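Calreticulin, putative (Trypanosoma cruzi, PDB 5HCF) is a putative chaperone of the calreticulin family whose globular domain, built on a legume lectin fold, probably binds both carbohydrate and peptide. Local coordinates at residues G31-D36 against K76-L81; G42-E47 against G221-D226; K67-S72 against I227-D232. All blocks are in the same frame, centred on the assembly; numbering follows the deposited sequence.

How the interactions relate
From the N terminus, the loop 31-36 comes first and meets, in interaction 1, the end of strand 69-76 and the loop after it. Strand 42-45 then pairs in interaction 2 with 221-226, some 174 residues later, and 67-72 meets 227-232 in interaction 3. Each contact closes a loop that begins before the previous one has ended, so all three cross and none nests. Strand 223-230 is shared by interactions 2 and 3: in its first half it pairs with 42-45 on one side, while 69-76 flanks it along its length, and interaction 3 is the far half of that pairing. Ile223 at its start also bonds to Lys76 of interaction 1, and Ser222 to His77.

Interaction 1 of 3, residues G31-D36 against K76-L81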
# COMPACT_ATOMS: atom_id res chain seq x y z
N GLY A 31 -3.67 -16.07 -11.69
CA GLY A 31 -3.41 -17.01 -10.61
C GLY A 31 -3.97 -18.41 -10.86
O GLY A 31 -4.58 -18.65 -11.89
N LYS A 32 -3.76 -19.32 -9.91
CA LYS A 32 -4.30 -20.68 -10.02
C LYS A 32 -5.82 -20.73 -10.02
O LYS A 32 -6.41 -21.55 -10.73
CB LYS A 32 -3.80 -21.57 -8.88
CG LYS A 32 -2.31 -21.77 -8.78
CD LYS A 32 -2.02 -22.92 -7.82
CE LYS A 32 -2.64 -22.62 -6.46
NZ LYS A 32 -2.24 -23.60 -5.42
N PHE A 33 -6.45 -19.88 -9.23
CA PHE A 33 -7.90 -19.75 -9.25
C PHE A 33 -8.28 -18.27 -9.31
O PHE A 33 -7.54 -17.42 -8.83
CB PHE A 33 -8.53 -20.42 -8.02
CG PHE A 33 -8.32 -19.66 -6.75
CD1 PHE A 33 -7.13 -19.76 -6.06
CD2 PHE A 33 -9.32 -18.84 -6.24
CE1 PHE A 33 -6.93 -19.06 -4.89
CE2 PHE A 33 -9.12 -18.14 -5.07
CZ PHE A 33 -7.93 -18.25 -4.39
N TYR A 34 -9.43 -17.98 -9.90
CA TYR A 34 -9.81 -16.59 -10.15
C TYR A 34 -11.32 -16.43 -10.33
O TYR A 34 -12.00 -17.34 -10.80
CB TYR A 34 -9.08 -16.07 -11.38
CG TYR A 34 -9.05 -17.08 -12.51
CD1 TYR A 34 -10.15 -17.25 -13.34
CD2 TYR A 34 -7.94 -17.88 -12.73
CE1 TYR A 34 -10.14 -18.17 -14.36
CE2 TYR A 34 -7.92 -18.81 -13.75
CZ TYR A 34 -9.03 -18.95 -14.56
OH TYR A 34 -9.03 -19.87 -15.58
N ALA A 35 -11.82 -15.25 -9.97
CA ALA A 35 -13.22 -14.91 -10.20
C ALA A 35 -13.51 -14.75 -11.69
O ALA A 35 -14.58 -15.12 -12.17
CB ALA A 35 -13.59 -13.64 -9.45
N ASP A 36 -12.54 -14.21 -12.42
CA ASP A 36 -12.70 -13.98 -13.85
C ASP A 36 -11.34 -14.05 -14.54
O ASP A 36 -10.39 -13.41 -14.11
CB ASP A 36 -13.36 -12.62 -14.09
CG ASP A 36 -13.62 -12.34 -15.56
OD1 ASP A 36 -12.65 -12.06 -16.30
OD2 ASP A 36 -14.80 -12.41 -15.98
N LYS A 76 -3.38 -10.38 -3.50
CA LYS A 76 -3.93 -11.71 -3.28
C LYS A 76 -2.80 -12.68 -2.98
O LYS A 76 -1.96 -12.93 -3.84
CB LYS A 76 -4.74 -12.17 -4.49
CG LYS A 76 -5.38 -13.54 -4.30
CD LYS A 76 -5.84 -14.15 -5.62
CE LYS A 76 -6.78 -15.32 -5.38
NZ LYS A 76 -6.80 -16.26 -6.53
N HIS A 77 -2.77 -13.19 -1.76
CA HIS A 77 -1.78 -14.19 -1.36
C HIS A 77 -2.37 -15.59 -1.43
O HIS A 77 -2.66 -16.20 -0.40
CB HIS A 77 -1.27 -13.92 0.05
CG HIS A 77 -0.61 -12.58 0.22
ND1 HIS A 77 0.43 -12.16 -0.57
CD2 HIS A 77 -0.86 -11.58 1.09
CE1 HIS A 77 0.81 -10.95 -0.19
NE2 HIS A 77 0.04 -10.57 0.82
N GLU A 78 -2.55 -16.11 -2.64
CA GLU A 78 -3.19 -17.41 -2.85
C GLU A 78 -2.24 -18.59 -2.59
O GLU A 78 -2.67 -19.74 -2.54
CB GLU A 78 -3.74 -17.50 -4.27
CG GLU A 78 -2.73 -17.17 -5.36
CD GLU A 78 -3.14 -17.68 -6.74
OE1 GLU A 78 -4.35 -17.62 -7.06
OE2 GLU A 78 -2.26 -18.13 -7.50
N GLN A 79 -0.97 -18.28 -2.40
CA GLN A 79 0.07 -19.31 -2.32
C GLN A 79 0.28 -19.97 -0.95
O GLN A 79 1.09 -20.89 -0.84
CB GLN A 79 1.40 -18.73 -2.80
CG GLN A 79 2.00 -17.69 -1.88
CD GLN A 79 1.62 -16.28 -2.29
OE1 GLN A 79 0.49 -16.03 -2.74
NE2 GLN A 79 2.55 -15.35 -2.16
N ASP A 80 -0.45 -19.52 0.07
CA ASP A 80 -0.16 -19.90 1.46
C ASP A 80 1.10 -19.19 1.91
O ASP A 80 2.15 -19.80 2.09
CB ASP A 80 0.00 -21.42 1.63
CG ASP A 80 -1.32 -22.15 1.63
OD1 ASP A 80 -2.29 -21.62 2.20
OD2 ASP A 80 -1.38 -23.27 1.07
N LEU A 81 0.97 -17.89 2.10
CA LEU A 81 2.11 -17.07 2.47
C LEU A 81 2.45 -17.32 3.93
O LEU A 81 1.56 -17.34 4.78
CB LEU A 81 1.79 -15.59 2.22
CG LEU A 81 2.89 -14.56 2.47
CD1 LEU A 81 4.05 -14.76 1.51
CD2 LEU A 81 2.32 -13.16 2.34
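Glu78 reaches across to the backbone of Lys32, its carboxylate serving two partners. Glu78 OE2 uses its syn lone pair to accept from Lys32 N at 3.1 Å, nearly straight at 167°, while OE1 takes Lys76 NZ on its anti lone pair in a 2.9 Å salt bridge. Here the packing is tight. Lys76 NZ also sits over the centre of the Phe33 ring, 3.1 Å from the centroid, a cation-pi contact, and 2.7 Å from Phe33 O. Lys76 suits the place because its extended chain (CG anti to the backbone N, chi1 -178°) carries positive charge to both carboxylate and ring. Ring and carboxylate planes are only 17° apart, and Glu78 CB lies 3.6 Å from Phe33 CE1. Gly31, at a positive phi, has its CA 3.5 Å from Glu78 OE2, too close for a side chain, which suits glycine. The looser side belongs to exposed Lys32: of its side chain only CB and CG come near Glu78, and Lys32 NZ ends 5.9 Å from Glu78 OE2. Deeper in, Phe33 rests on Leu255 and Met258 of helix 248-260, Lys76 touches Glu251 there, and the backbone of Lys76, at the end of strand 69-76, bonds to Ile223 of strand 223-230.

Interaction 2 of 3, residues G42-E47 against G221-D226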
# COMPACT_ATOMS: atom_id res chain seq x y z
N GLY A 42 -3.52 -9.53 -13.00
CA GLY A 42 -2.77 -8.53 -12.26
C GLY A 42 -1.29 -8.84 -12.23
O GLY A 42 -0.82 -9.75 -12.92
N LEU A 43 -0.54 -8.07 -11.44
CA LEU A 43 0.90 -8.24 -11.33
C LEU A 43 1.21 -9.39 -10.38
O LEU A 43 0.89 -9.33 -9.19
CB LEU A 43 1.56 -6.95 -10.85
CG LEU A 43 3.08 -6.82 -10.96
CD1 LEU A 43 3.76 -7.64 -9.89
CD2 LEU A 43 3.55 -7.24 -12.34
N ARG A 44 1.81 -10.44 -10.90
CA ARG A 44 2.06 -11.64 -10.12
C ARG A 44 3.55 -11.88 -9.90
O ARG A 44 4.33 -11.91 -10.86
CB ARG A 44 1.43 -12.86 -10.80
CG ARG A 44 1.66 -14.17 -10.09
CD ARG A 44 0.99 -15.32 -10.83
NE ARG A 44 1.26 -16.60 -10.20
CZ ARG A 44 2.36 -17.33 -10.42
NH1 ARG A 44 3.28 -16.90 -11.27
NH2 ARG A 44 2.52 -18.48 -9.78
N LEU A 45 3.95 -12.04 -8.64
CA LEU A 45 5.32 -12.37 -8.31
C LEU A 45 5.51 -13.88 -8.44
O LEU A 45 4.72 -14.65 -7.89
CB LEU A 45 5.68 -11.88 -6.91
CG LEU A 45 5.18 -10.47 -6.57
CD1 LEU A 45 5.93 -9.92 -5.37
CD2 LEU A 45 5.31 -9.54 -7.76
N THR A 46 6.53 -14.29 -9.18
CA THR A 46 6.64 -15.67 -9.66
C THR A 46 7.62 -16.55 -8.90
O THR A 46 7.42 -17.76 -8.83
CB THR A 46 7.04 -15.70 -11.15
OG1 THR A 46 8.33 -15.09 -11.32
CG2 THR A 46 6.02 -14.95 -11.99
N GLU A 47 8.67 -15.97 -8.34
CA GLU A 47 9.78 -16.77 -7.84
C GLU A 47 9.92 -16.75 -6.32
O GLU A 47 9.95 -15.68 -5.70
CB GLU A 47 11.08 -16.31 -8.48
CG GLU A 47 11.15 -16.54 -9.99
CD GLU A 47 12.50 -16.19 -10.57
OE1 GLU A 47 12.86 -15.00 -10.58
OE2 GLU A 47 13.21 -17.12 -11.01
N GLY A 221 4.00 -15.81 -5.37
CA GLY A 221 2.73 -16.08 -6.01
C GLY A 221 1.70 -14.98 -5.80
O GLY A 221 0.56 -15.11 -6.26
N SER A 222 2.08 -13.92 -5.11
CA SER A 222 1.15 -12.82 -4.81
C SER A 222 0.75 -12.06 -6.08
O SER A 222 1.52 -11.95 -7.02
CB SER A 222 1.77 -11.84 -3.80
OG SER A 222 1.90 -12.44 -2.52
N ILE A 223 -0.48 -11.54 -6.08
CA ILE A 223 -0.97 -10.79 -7.23
C ILE A 223 -1.48 -9.40 -6.82
O ILE A 223 -2.39 -9.28 -6.00
CB ILE A 223 -2.10 -11.55 -7.95
CG1 ILE A 223 -1.61 -12.94 -8.36
CG2 ILE A 223 -2.60 -10.76 -9.17
CD1 ILE A 223 -2.67 -13.77 -9.05
N PHE A 224 -0.88 -8.37 -7.39
CA PHE A 224 -1.27 -6.99 -7.11
C PHE A 224 -2.27 -6.49 -8.15
O PHE A 224 -2.13 -6.79 -9.33
CB PHE A 224 -0.04 -6.07 -7.09
CG PHE A 224 0.90 -6.33 -5.95
CD1 PHE A 224 1.79 -7.39 -5.99
CD2 PHE A 224 0.90 -5.51 -4.83
CE1 PHE A 224 2.66 -7.63 -4.94
CE2 PHE A 224 1.77 -5.75 -3.78
CZ PHE A 224 2.65 -6.80 -3.84
N LYS A 225 -3.27 -5.73 -7.70
CA LYS A 225 -4.24 -5.14 -8.62
C LYS A 225 -4.70 -3.74 -8.21
O LYS A 225 -4.62 -3.36 -7.04
CB LYS A 225 -5.46 -6.04 -8.77
CG LYS A 225 -5.26 -7.26 -9.64
CD LYS A 225 -6.50 -8.15 -9.63
CE LYS A 225 -7.72 -7.43 -10.17
NZ LYS A 225 -7.46 -6.82 -11.50
N ASP A 226 -5.19 -3.00 -9.20
CA ASP A 226 -5.92 -1.75 -9.00
C ASP A 226 -5.26 -0.78 -8.03
O ASP A 226 -5.82 -0.44 -6.98
CB ASP A 226 -7.34 -2.07 -8.51
CG ASP A 226 -8.12 -2.89 -9.51
OD1 ASP A 226 -8.46 -2.37 -10.59
OD2 ASP A 226 -8.40 -4.08 -9.22
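Leu43 and Phe224 form an antiparallel hydrogen-bonded pair, and backbone bonds join the two strands inside the sheet. Leu43 N donates to Phe224 O at 2.9 Å, and Phe224 N to Leu43 O at 2.7 Å. Farther on, Leu45 N meets Ser222 O at 2.9 Å. Arg44 and Ile223, the non-hydrogen-bonded pair, add weaker CA-H...O contacts, the shorter from Ile223 CA to Leu43 O at 3.1 Å. Apolar contacts fall on two faces. On the face of Leu43 and Phe224, Leu45 CD1 approaches the ring edge, 4.0 Å from Phe224 CE1; both side chains also touch strand 208-217, so aliphatic and aromatic groups suit this place between the sheets. On the other face Arg44 CB and CG lie across Ile223 CG1, both at 3.9 Å, and the guanidinium has Gly221 CA over one face. Gly42, lacking a side chain, brings its CA 3.8 Å from Ile223 CG2. The polar ends turn to partners beyond the pair: Arg44 NH1 makes a salt bridge to Glu27, and Lys225 NZ a hydrogen bond to Lys41 O. The amide bonds hold the strands together, and packing probably helps select the register; the Leu43, Leu45 and Phe224 face is apolar and packs toward the other sheet, while the Arg44 face carries a salt-bridged charge.

Interaction 3 of 3, residues K67-S72 against I227-D232; sequences KSLVVS and IVIGDD
Ile229 stands opposite Val71 as the non-hydrogen-bonded pair of this antiparallel strand pairing, and its side chain can be followed outward. Ile229 CB lies 3.9 Å from Val70 O. There the chain forks. Ile229 CG2, anti to the backbone N, goes toward the start of strand 69-72 and meets Leu69 CD1 at 3.7 Å, lying equally near Val70 O, while Ile229 CG1, anti to the carbonyl carbon (chi1 -52°), turns to Val71 CG1 at 4.2 Å. CD1 extends the chain straight on from CG1, and the side chain as a whole packs on Leu90 of strand 83-91, which belongs to the other sheet. Leu69 and Val71 lie alongside Ile229 and point the same way, so branched aliphatic groups build one hydrophobic surface facing the second layer of the sandwich.

The opposite face carries Val70, Ser72 and Val228, against helix 233-243. Ser72 tolerates its buried place because its hydroxyl hydrogen-bonds to Thr149 on the neighbouring strand. Gly230, beside Val70, contributes backbone alone: Val70 N reaches Gly230 O at 2.8 Å, from well above the carbonyl plane, and Gly230 N returns a bond to Val70 O. Ser72 and Val228 also exchange two backbone bonds, with Val228 N to Ser72 O at 2.7 Å.

At the far end the chemistry turns polar. Lys67 NZ meets Asp231 OD2 at 3.2 Å, a salt bridge whose hydrogen bond is weak, at an exposed lysine. Asp231 CB sits 3.2 Å from Ser68 O, and the hydroxyl of Ser68 bonds to His151. Asp232 caps the helix by accepting from Glu235 N, as an acidic residue suits an N-cap. Four amide bonds hold the strands together, packing of the apolar branches probably helps set their register, and within this contact the charged groups gather where the strand gives way to the helix.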
# COMPACT_ATOMS: atom_id res chain seq x y z
N LYS A 67 -5.95 19.42 0.26
CA LYS A 67 -6.79 18.49 -0.49
C LYS A 67 -6.57 17.08 0.04
O LYS A 67 -5.55 16.79 0.67
CB LYS A 67 -6.49 18.55 -1.99
CG LYS A 67 -6.81 19.88 -2.63
CD LYS A 67 -6.25 19.95 -4.05
CE LYS A 67 -6.93 18.93 -4.95
NZ LYS A 67 -8.40 19.18 -5.06
N SER A 68 -7.56 16.22 -0.16
CA SER A 68 -7.44 14.83 0.26
C SER A 68 -6.51 14.04 -0.66
O SER A 68 -6.29 14.41 -1.82
CB SER A 68 -8.81 14.16 0.30
OG SER A 68 -9.53 14.53 1.47
N LEU A 69 -5.97 12.96 -0.12
CA LEU A 69 -5.21 12.01 -0.92
C LEU A 69 -5.64 10.61 -0.52
O LEU A 69 -5.57 10.24 0.65
CB LEU A 69 -3.70 12.21 -0.73
CG LEU A 69 -2.82 11.28 -1.57
CD1 LEU A 69 -2.93 11.63 -3.04
CD2 LEU A 69 -1.37 11.34 -1.12
N VAL A 70 -6.10 9.84 -1.50
CA VAL A 70 -6.57 8.49 -1.25
C VAL A 70 -5.76 7.48 -2.06
O VAL A 70 -5.62 7.62 -3.28
CB VAL A 70 -8.06 8.33 -1.59
CG1 VAL A 70 -8.56 6.95 -1.19
CG2 VAL A 70 -8.88 9.41 -0.91
N VAL A 71 -5.24 6.47 -1.37
CA VAL A 71 -4.47 5.40 -2.00
C VAL A 71 -5.16 4.06 -1.79
O VAL A 71 -5.58 3.73 -0.69
CB VAL A 71 -3.03 5.30 -1.42
CG1 VAL A 71 -2.12 4.54 -2.37
CG2 VAL A 71 -2.48 6.68 -1.14
N SER A 72 -5.29 3.29 -2.87
CA SER A 72 -5.92 1.98 -2.78
C SER A 72 -5.23 0.98 -3.70
O SER A 72 -4.76 1.34 -4.78
CB SER A 72 -7.40 2.09 -3.12
OG SER A 72 -8.09 0.91 -2.73
N ILE A 227 -4.06 -0.32 -8.38
CA ILE A 227 -3.43 0.77 -7.64
C ILE A 227 -4.09 2.09 -8.02
O ILE A 227 -3.83 2.63 -9.10
CB ILE A 227 -1.91 0.83 -7.90
CG1 ILE A 227 -1.26 -0.49 -7.49
CG2 ILE A 227 -1.29 2.00 -7.14
CD1 ILE A 227 0.21 -0.56 -7.79
N VAL A 228 -4.95 2.59 -7.14
CA VAL A 228 -5.69 3.82 -7.39
C VAL A 228 -5.24 4.96 -6.50
O VAL A 228 -5.01 4.77 -5.30
CB VAL A 228 -7.20 3.60 -7.19
CG1 VAL A 228 -7.97 4.85 -7.60
CG2 VAL A 228 -7.68 2.40 -7.98
N ILE A 229 -5.11 6.14 -7.08
CA ILE A 229 -4.76 7.34 -6.32
C ILE A 229 -5.60 8.53 -6.79
O ILE A 229 -5.73 8.77 -7.99
CB ILE A 229 -3.26 7.66 -6.42
CG1 ILE A 229 -2.43 6.42 -6.07
CG2 ILE A 229 -2.89 8.82 -5.50
CD1 ILE A 229 -0.94 6.62 -6.17
N GLY A 230 -6.16 9.26 -5.84
CA GLY A 230 -7.03 10.39 -6.13
C GLY A 230 -7.20 11.34 -4.95
O GLY A 230 -6.48 11.24 -3.95
N ASP A 231 -8.14 12.27 -5.07
CA ASP A 231 -8.37 13.25 -4.01
C ASP A 231 -9.79 13.19 -3.46
O ASP A 231 -10.19 14.06 -2.69
CB ASP A 231 -8.06 14.66 -4.52
CG ASP A 231 -8.93 15.08 -5.69
OD1 ASP A 231 -9.82 14.30 -6.08
OD2 ASP A 231 -8.70 16.18 -6.24
N ASP A 232 -10.54 12.18 -3.87
CA ASP A 232 -11.91 11.99 -3.39
C ASP A 232 -12.12 10.56 -2.92
O ASP A 232 -11.85 9.61 -3.65
CB ASP A 232 -12.92 12.34 -4.48
CG ASP A 232 -14.35 12.17 -4.02
OD1 ASP A 232 -14.85 11.02 -4.02
OD2 ASP A 232 -14.97 13.18 -3.64